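Local structure of Csc2 (Thermofilum pendens, 4TXD) at residues 183-193 and 358-366; 256-264 and 328-337. The protein probably binds crRNA as the Cas7-family backbone subunit of a type I-D CRISPR interference complex, and carries a zinc ion. All blocks are in the same frame, centred on the assembly; numbering follows the deposited sequence.

Contact 1: residues 183-193 and 358-366; sequences NEKFGGLSIGI and MVKWVEELK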
loop_
_atom_site.group_PDB
_atom_site.type_symbol
_atom_site.label_atom_id
_atom_site.label_comp_id
_atom_site.label_asym_id
_atom_site.label_seq_id
_atom_site.Cartn_x
_atom_site.Cartn_y
_atom_site.Cartn_z
ATOM N N ASN A 183 -17.832 -8.391 13.932
ATOM C CA ASN A 183 -18.334 -7.490 14.942
ATOM C C ASN A 183 -19.776 -7.875 15.268
ATOM O O ASN A 183 -20.609 -8.015 14.370
ATOM C CB ASN A 183 -18.229 -6.032 14.461
ATOM C CG ASN A 183 -18.524 -5.035 15.558
ATOM O OD1 ASN A 183 -19.594 -5.067 16.161
ATOM N ND2 ASN A 183 -17.564 -4.145 15.838
ATOM N N GLU A 184 -20.058 -8.054 16.556
ATOM C CA GLU A 184 -21.363 -8.530 17.009
ATOM C C GLU A 184 -22.471 -7.512 16.749
ATOM O O GLU A 184 -23.650 -7.866 16.767
ATOM C CB GLU A 184 -21.317 -8.881 18.507
ATOM C CG GLU A 184 -21.055 -7.675 19.399
ATOM C CD GLU A 184 -20.956 -8.032 20.873
ATOM O OE1 GLU A 184 -20.911 -9.236 21.201
ATOM O OE2 GLU A 184 -20.925 -7.100 21.703
ATOM N N LYS A 185 -22.096 -6.256 16.511
ATOM C CA LYS A 185 -23.070 -5.222 16.168
ATOM C C LYS A 185 -23.493 -5.248 14.691
ATOM O O LYS A 185 -24.359 -4.464 14.283
ATOM C CB LYS A 185 -22.520 -3.838 16.504
ATOM C CG LYS A 185 -22.126 -3.633 17.975
ATOM C CD LYS A 185 -21.417 -2.294 18.137
ATOM C CE LYS A 185 -20.947 -2.057 19.563
ATOM N NZ LYS A 185 -22.083 -1.844 20.500
ATOM N N PHE A 186 -22.904 -6.140 13.892
ATOM C CA PHE A 186 -23.165 -6.143 12.445
ATOM C C PHE A 186 -24.155 -7.227 12.018
ATOM O O PHE A 186 -24.131 -7.681 10.878
ATOM C CB PHE A 186 -21.857 -6.306 11.649
ATOM C CG PHE A 186 -20.908 -5.126 11.768
ATOM C CD1 PHE A 186 -21.269 -3.984 12.457
ATOM C CD2 PHE A 186 -19.650 -5.178 11.189
ATOM C CE1 PHE A 186 -20.406 -2.911 12.564
ATOM C CE2 PHE A 186 -18.776 -4.117 11.299
ATOM C CZ PHE A 186 -19.152 -2.978 11.988
ATOM N N GLY A 187 -25.017 -7.659 12.931
ATOM C CA GLY A 187 -26.042 -8.633 12.573
ATOM C C GLY A 187 -26.924 -8.107 11.450
ATOM O O GLY A 187 -27.421 -6.984 11.521
ATOM N N GLY A 188 -27.087 -8.907 10.401
ATOM C CA GLY A 188 -27.869 -8.500 9.248
ATOM C C GLY A 188 -27.224 -7.407 8.406
ATOM O O GLY A 188 -27.894 -6.779 7.594
ATOM N N LEU A 189 -25.924 -7.181 8.591
ATOM C CA LEU A 189 -25.243 -6.081 7.906
ATOM C C LEU A 189 -23.942 -6.509 7.234
ATOM O O LEU A 189 -23.225 -7.362 7.750
ATOM C CB LEU A 189 -24.933 -4.962 8.885
ATOM C CG LEU A 189 -26.105 -4.173 9.479
ATOM C CD1 LEU A 189 -25.582 -3.127 10.472
ATOM C CD2 LEU A 189 -26.939 -3.524 8.360
ATOM N N SER A 190 -23.642 -5.897 6.091
ATOM C CA SER A 190 -22.332 -6.041 5.459
ATOM C C SER A 190 -21.674 -4.686 5.397
ATOM O O SER A 190 -22.176 -3.769 4.743
ATOM C CB SER A 190 -22.445 -6.648 4.057
ATOM O OG SER A 190 -22.963 -7.952 4.139
ATOM N N ILE A 191 -20.557 -4.558 6.096
ATOM C CA ILE A 191 -19.903 -3.273 6.242
ATOM C C ILE A 191 -18.591 -3.302 5.463
ATOM O O ILE A 191 -17.732 -4.145 5.721
ATOM C CB ILE A 191 -19.642 -2.939 7.728
ATOM C CG1 ILE A 191 -20.947 -3.002 8.531
ATOM C CG2 ILE A 191 -18.975 -1.591 7.858
ATOM C CD1 ILE A 191 -22.054 -2.087 8.003
ATOM N N GLY A 192 -18.446 -2.389 4.512
ATOM C CA GLY A 192 -17.254 -2.366 3.678
ATOM C C GLY A 192 -16.347 -1.202 4.013
ATOM O O GLY A 192 -16.789 -0.064 4.120
ATOM N N ILE A 193 -15.067 -1.496 4.205
ATOM C CA ILE A 193 -14.052 -0.457 4.286
ATOM C C ILE A 193 -13.278 -0.455 2.975
ATOM O O ILE A 193 -12.669 -1.460 2.629
ATOM C CB ILE A 193 -13.056 -0.691 5.439
ATOM C CG1 ILE A 193 -13.786 -0.932 6.766
ATOM C CG2 ILE A 193 -12.086 0.480 5.540
ATOM C CD1 ILE A 193 -12.846 -1.223 7.917
ATOM N N MET A 358 -16.148 4.291 12.692
ATOM C CA MET A 358 -16.833 3.445 11.753
ATOM C C MET A 358 -18.049 2.812 12.399
ATOM O O MET A 358 -19.102 2.835 11.878
ATOM C CB MET A 358 -15.924 2.360 11.227
ATOM C CG MET A 358 -16.630 1.260 10.469
ATOM S SD MET A 358 -15.526 -0.013 9.890
ATOM C CE MET A 358 -15.236 -0.918 11.355
ATOM N N VAL A 359 -17.833 2.218 13.544
ATOM C CA VAL A 359 -18.904 1.603 14.302
ATOM C C VAL A 359 -20.015 2.605 14.636
ATOM O O VAL A 359 -21.155 2.330 14.463
ATOM C CB VAL A 359 -18.351 0.922 15.556
ATOM C CG1 VAL A 359 -19.456 0.495 16.476
ATOM C CG2 VAL A 359 -17.487 -0.249 15.179
ATOM N N LYS A 360 -19.641 3.779 15.089
ATOM C CA LYS A 360 -20.603 4.829 15.333
ATOM C C LYS A 360 -21.392 5.196 14.078
ATOM O O LYS A 360 -22.569 5.375 14.132
ATOM C CB LYS A 360 -19.943 6.058 15.901
ATOM C CG LYS A 360 -20.911 7.140 16.303
ATOM C CD LYS A 360 -20.190 8.425 16.650
ATOM C CE LYS A 360 -21.109 9.624 16.767
ATOM N NZ LYS A 360 -20.968 10.233 18.110
ATOM N N TRP A 361 -20.706 5.294 12.956
ATOM C CA TRP A 361 -21.367 5.600 11.687
ATOM C C TRP A 361 -22.405 4.539 11.318
ATOM O O TRP A 361 -23.516 4.873 10.869
ATOM C CB TRP A 361 -20.333 5.733 10.563
ATOM C CG TRP A 361 -20.938 5.988 9.192
ATOM C CD1 TRP A 361 -21.303 7.194 8.666
ATOM C CD2 TRP A 361 -21.212 5.007 8.180
ATOM N NE1 TRP A 361 -21.811 7.025 7.386
ATOM C CE2 TRP A 361 -21.758 5.689 7.068
ATOM C CE3 TRP A 361 -21.062 3.611 8.115
ATOM C CZ2 TRP A 361 -22.155 5.024 5.897
ATOM C CZ3 TRP A 361 -21.446 2.950 6.945
ATOM C CH2 TRP A 361 -21.981 3.661 5.851
ATOM N N VAL A 362 -22.035 3.271 11.489
ATOM C CA VAL A 362 -22.922 2.158 11.186
ATOM C C VAL A 362 -24.187 2.266 12.041
ATOM O O VAL A 362 -25.309 2.138 11.533
ATOM C CB VAL A 362 -22.225 0.781 11.431
ATOM C CG1 VAL A 362 -23.251 -0.358 11.510
ATOM C CG2 VAL A 362 -21.193 0.497 10.345
ATOM N N GLU A 363 -24.004 2.518 13.336
ATOM C CA GLU A 363 -25.141 2.650 14.244
ATOM C C GLU A 363 -26.008 3.861 13.901
ATOM O O GLU A 363 -27.232 3.796 13.977
ATOM C CB GLU A 363 -24.658 2.735 15.696
ATOM C CG GLU A 363 -24.178 1.400 16.248
ATOM C CD GLU A 363 -23.435 1.527 17.572
ATOM O OE1 GLU A 363 -23.022 2.651 17.930
ATOM O OE2 GLU A 363 -23.255 0.493 18.247
ATOM N N GLU A 364 -25.381 4.968 13.515
ATOM C CA GLU A 364 -26.158 6.169 13.230
ATOM C C GLU A 364 -26.853 6.185 11.861
ATOM O O GLU A 364 -27.795 6.954 11.663
ATOM C CB GLU A 364 -25.272 7.406 13.366
ATOM C CG GLU A 364 -24.829 7.640 14.796
ATOM C CD GLU A 364 -24.103 8.951 14.969
ATOM O OE1 GLU A 364 -23.557 9.464 13.969
ATOM O OE2 GLU A 364 -24.093 9.472 16.105
ATOM N N LEU A 365 -26.403 5.353 10.927
ATOM C CA LEU A 365 -26.973 5.362 9.580
ATOM C C LEU A 365 -27.826 4.134 9.257
ATOM O O LEU A 365 -28.420 4.061 8.170
ATOM C CB LEU A 365 -25.860 5.495 8.523
ATOM C CG LEU A 365 -25.377 6.904 8.124
ATOM C CD1 LEU A 365 -26.496 7.692 7.443
ATOM C CD2 LEU A 365 -24.842 7.679 9.329
ATOM N N LYS A 366 -27.935 3.174 10.171
ATOM C CA LYS A 366 -28.635 1.945 9.777
ATOM C C LYS A 366 -30.165 2.114 9.794
ATOM O O LYS A 366 -30.885 1.274 9.249
ATOM C CB LYS A 366 -28.222 0.767 10.654
ATOM C CG LYS A 366 -28.596 0.875 12.109
ATOM C CD LYS A 366 -28.226 -0.412 12.841
ATOM C CE LYS A 366 -28.561 -0.328 14.326
ATOM N NZ LYS A 366 -27.917 -1.433 15.085
HETATM O O HOH W 1 -25.336 -1.757 14.931
#
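V362 meets I191 tip to tip at the apolar centre, with V362 CG2 3.6 Å from I191 CD1. The valine's other methyl, CG1, lies anti to the backbone N (chi1 163°) and touches L189 CD1 at 3.8 Å and F186 CE1 at 4.0 Å. The F186 ring is held within its own segment: N183 CB sits over one face and I191 CG1 over the opposite one. M358, extended through chi1 and chi2, brings SD across I193, 3.5 Å from CD1. I193 pairs with A176 in a two-stranded antiparallel sheet beside the zinc site, its side chain about 9 Å from the metal. The contact lays the end of helix 343-365 against this sheet and the type II turn F186-L189 before it. Just ahead, N183 forms an Asx turn, its OD1 taking the N-H of K185 in the carbonyl plane at 2.8 Å. Its ND2 bonds to L135 O, so an alanine here would probably leave both backbone groups without their mates. K185 runs across V359 to a weak and doubtful salt bridge, NZ to E363 OE2 at 3.5 Å, made by one of two glutamate conformers. A water joins K185 O to K366 NZ.

Contact 2: residues 256-264 and 328-337; sequences VATLYSLAT and NSKLLAAVDH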
loop_
_atom_site.group_PDB
_atom_site.type_symbol
_atom_site.label_atom_id
_atom_site.label_comp_id
_atom_site.label_asym_id
_atom_site.label_seq_id
_atom_site.Cartn_x
_atom_site.Cartn_y
_atom_site.Cartn_z
ATOM N N VAL A 256 2.601 8.157 7.323
ATOM C CA VAL A 256 4.006 7.810 7.486
ATOM C C VAL A 256 4.201 6.307 7.489
ATOM O O VAL A 256 5.133 5.802 6.855
ATOM C CB VAL A 256 4.600 8.418 8.771
ATOM C CG1 VAL A 256 6.037 7.912 8.976
ATOM C CG2 VAL A 256 4.557 9.940 8.679
ATOM N N ALA A 257 3.320 5.579 8.177
ATOM C CA ALA A 257 3.418 4.119 8.188
ATOM C C ALA A 257 3.187 3.529 6.790
ATOM O O ALA A 257 3.761 2.494 6.445
ATOM C CB ALA A 257 2.425 3.515 9.184
ATOM N N THR A 258 2.340 4.179 5.997
ATOM C CA THR A 258 2.086 3.684 4.647
ATOM C C THR A 258 3.344 3.884 3.794
ATOM O O THR A 258 3.801 2.953 3.132
ATOM C CB THR A 258 0.857 4.376 4.026
ATOM O OG1 THR A 258 -0.297 3.986 4.777
ATOM C CG2 THR A 258 0.651 3.963 2.565
ATOM N N LEU A 259 3.919 5.086 3.849
ATOM C CA LEU A 259 5.181 5.359 3.149
ATOM C C LEU A 259 6.254 4.360 3.562
ATOM O O LEU A 259 6.982 3.825 2.733
ATOM C CB LEU A 259 5.661 6.789 3.422
ATOM C CG LEU A 259 4.772 7.914 2.889
ATOM C CD1 LEU A 259 5.361 9.275 3.243
ATOM C CD2 LEU A 259 4.591 7.795 1.396
ATOM N N TYR A 260 6.324 4.085 4.855
ATOM C CA TYR A 260 7.333 3.186 5.408
ATOM C C TYR A 260 7.109 1.727 5.018
ATOM O O TYR A 260 8.064 0.977 4.811
ATOM C CB TYR A 260 7.351 3.332 6.935
ATOM C CG TYR A 260 8.391 2.528 7.674
ATOM C CD1 TYR A 260 9.720 2.952 7.733
ATOM C CD2 TYR A 260 8.042 1.364 8.352
ATOM C CE1 TYR A 260 10.667 2.224 8.433
ATOM C CE2 TYR A 260 8.982 0.637 9.061
ATOM C CZ TYR A 260 10.293 1.073 9.097
ATOM O OH TYR A 260 11.220 0.345 9.799
ATOM N N SER A 261 5.850 1.310 4.920
ATOM C CA SER A 261 5.568 -0.055 4.496
ATOM C C SER A 261 6.041 -0.256 3.055
ATOM O O SER A 261 6.592 -1.301 2.711
ATOM C CB SER A 261 4.070 -0.366 4.612
ATOM O OG SER A 261 3.658 -0.403 5.980
ATOM N N LEU A 262 5.804 0.750 2.225
ATOM C CA LEU A 262 6.258 0.746 0.835
ATOM C C LEU A 262 7.784 0.667 0.760
ATOM O O LEU A 262 8.349 -0.168 0.060
ATOM C CB LEU A 262 5.771 2.010 0.140
ATOM C CG LEU A 262 5.180 2.021 -1.263
ATOM C CD1 LEU A 262 4.465 0.737 -1.597
ATOM C CD2 LEU A 262 4.227 3.202 -1.348
ATOM N N ALA A 263 8.436 1.551 1.505
ATOM C CA ALA A 263 9.889 1.690 1.493
ATOM C C ALA A 263 10.602 0.449 2.007
ATOM O O ALA A 263 11.776 0.229 1.695
ATOM C CB ALA A 263 10.296 2.913 2.322
ATOM N N THR A 264 9.903 -0.371 2.786
ATOM C CA THR A 264 10.534 -1.551 3.364
ATOM C C THR A 264 10.189 -2.847 2.662
ATOM O O THR A 264 10.601 -3.920 3.103
ATOM C CB THR A 264 10.187 -1.707 4.865
ATOM O OG1 THR A 264 8.773 -1.575 5.059
ATOM C CG2 THR A 264 10.916 -0.640 5.687
ATOM N N ASN A 328 14.502 8.829 0.886
ATOM C CA ASN A 328 14.112 7.476 1.251
ATOM C C ASN A 328 14.933 6.937 2.409
ATOM O O ASN A 328 14.417 6.217 3.254
ATOM C CB ASN A 328 14.232 6.541 0.045
ATOM C CG ASN A 328 13.511 5.227 0.254
ATOM O OD1 ASN A 328 12.299 5.135 0.047
ATOM N ND2 ASN A 328 14.249 4.200 0.671
ATOM N N SER A 329 16.208 7.299 2.463
ATOM C CA SER A 329 17.083 6.853 3.541
ATOM C C SER A 329 16.675 7.461 4.880
ATOM O O SER A 329 16.739 6.807 5.920
ATOM C CB SER A 329 18.535 7.218 3.230
ATOM O OG SER A 329 18.678 8.627 3.130
ATOM N N LYS A 330 16.274 8.729 4.848
ATOM C CA LYS A 330 15.844 9.406 6.070
ATOM C C LYS A 330 14.532 8.802 6.565
ATOM O O LYS A 330 14.337 8.629 7.773
ATOM C CB LYS A 330 15.681 10.908 5.848
ATOM C CG LYS A 330 16.984 11.685 5.778
ATOM C CD LYS A 330 16.711 13.177 5.630
ATOM C CE LYS A 330 17.979 13.940 5.266
ATOM N NZ LYS A 330 17.772 15.418 5.258
ATOM N N LEU A 331 13.644 8.472 5.627
ATOM C CA LEU A 331 12.372 7.829 5.963
ATOM C C LEU A 331 12.595 6.543 6.746
ATOM O O LEU A 331 11.990 6.327 7.797
ATOM C CB LEU A 331 11.561 7.538 4.689
ATOM C CG LEU A 331 10.281 6.711 4.877
ATOM C CD1 LEU A 331 9.300 7.444 5.798
ATOM C CD2 LEU A 331 9.626 6.374 3.524
ATOM N N LEU A 332 13.479 5.693 6.235
ATOM C CA LEU A 332 13.764 4.406 6.863
ATOM C C LEU A 332 14.345 4.544 8.278
ATOM O O LEU A 332 14.111 3.696 9.145
ATOM C CB LEU A 332 14.736 3.596 5.997
ATOM C CG LEU A 332 14.218 3.096 4.635
ATOM C CD1 LEU A 332 15.339 2.508 3.782
ATOM C CD2 LEU A 332 13.117 2.066 4.827
ATOM N N ALA A 333 15.106 5.610 8.501
ATOM C CA ALA A 333 15.784 5.793 9.779
ATOM C C ALA A 333 14.890 6.491 10.804
ATOM O O ALA A 333 15.007 6.248 12.005
ATOM C CB ALA A 333 17.078 6.579 9.579
ATOM N N ALA A 334 13.994 7.349 10.326
ATOM C CA ALA A 334 13.170 8.176 11.209
ATOM C C ALA A 334 12.007 7.398 11.819
ATOM O O ALA A 334 11.285 7.903 12.679
ATOM C CB ALA A 334 12.644 9.390 10.456
ATOM N N VAL A 335 11.823 6.170 11.357
ATOM C CA VAL A 335 10.740 5.329 11.831
ATOM C C VAL A 335 11.302 4.048 12.384
ATOM O O VAL A 335 12.031 3.326 11.697
ATOM C CB VAL A 335 9.733 4.985 10.703
ATOM C CG1 VAL A 335 8.715 3.970 11.199
ATOM C CG2 VAL A 335 9.061 6.238 10.188
ATOM N N ASP A 336 10.970 3.759 13.634
ATOM C CA ASP A 336 11.395 2.518 14.253
ATOM C C ASP A 336 10.156 1.747 14.660
ATOM O O ASP A 336 9.550 2.030 15.701
ATOM C CB ASP A 336 12.306 2.801 15.455
ATOM C CG ASP A 336 12.725 1.549 16.198
ATOM O OD1 ASP A 336 12.493 0.418 15.710
ATOM O OD2 ASP A 336 13.323 1.706 17.286
ATOM N N HIS A 337 9.780 0.771 13.838
ATOM C CA HIS A 337 8.545 0.026 14.069
ATOM C C HIS A 337 8.728 -0.982 15.189
ATOM O O HIS A 337 7.785 -1.660 15.577
ATOM C CB HIS A 337 8.074 -0.675 12.785
ATOM C CG HIS A 337 8.872 -1.890 12.427
ATOM N ND1 HIS A 337 10.047 -1.823 11.706
ATOM C CD2 HIS A 337 8.669 -3.202 12.695
ATOM C CE1 HIS A 337 10.528 -3.041 11.541
ATOM N NE2 HIS A 337 9.709 -3.898 12.128
HETATM O O HOH W 2 13.834 1.457 0.705
#
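Y260 lays its ring flat against V335. The methyl CG1 of V335 stands 3.6 Å from the centroid of the Y260 ring and only 5° off the ring normal, a CH-pi contact over the face. The opposite face is taken nearer its rim by CG2 of T264, one helical turn further on. CG of Y260 is anti to the backbone N (chi1 -177°), and this swings the ring out across the C-terminal part of 328-337. At the ring edge, in plane, lie the carbonyl O of L332 and the ND1 of H337. The phenol OH and H337 ND1 form a hydrogen bond of 3.1 Å, in which either could be the donor. The two rings are set obliquely. H337 NE2 bonds to E111 of helix 94-115, so the imidazole is held at both nitrogens.

Helix 252-263 follows strand 240-247 of the antiparallel sheet, consistent with the RRM-like core of the Cas7 family, and helix 328-334 crosses it steeply. Segments 256-263 and 328-334 cross at -111°, with axes 9.9 Å apart. On the side of A263, its CB meets CD2 of L331 at 3.7 Å and also touches CD2 of L332. The L332 and T264 side chains slide past each other in opposite directions, L332 CD2 3.6 Å from T264 CG2. L331 CD2 also reaches the CB of L259. At the other end, V256 and V335 pass each other through CG1 and CG2, and L343 of helix 343-365 touches both valines. T264 OG1 turns back to bond Y260 O at 2.7 Å. N328 OD1 accepts the N-H of I282 in strand 277-288. A water accepts from N328 ND2 and lies within hydrogen-bonding distance of A263 O.

Both contacts are largely buried, but the centre of contact 2 is about 13 Å from the centre of the chain and that of contact 1 about 25 Å. Contact 1 sets a turn and short strand against a helix near the zinc site. Contact 2 joins two helices away from any annotated site. Their chemistry follows: contact 1 is apolar at its middle and ends in a doubtful salt bridge at its more exposed edge, whereas contact 2 is built round the Y260 ring and a hydroxyl-imidazole hydrogen bond. Helix 343-365 connects them, since its L343 end touches contact 2 and its far end belongs to contact 1. Along the chain, contact 2 is nested within the loop that contact 1 closes.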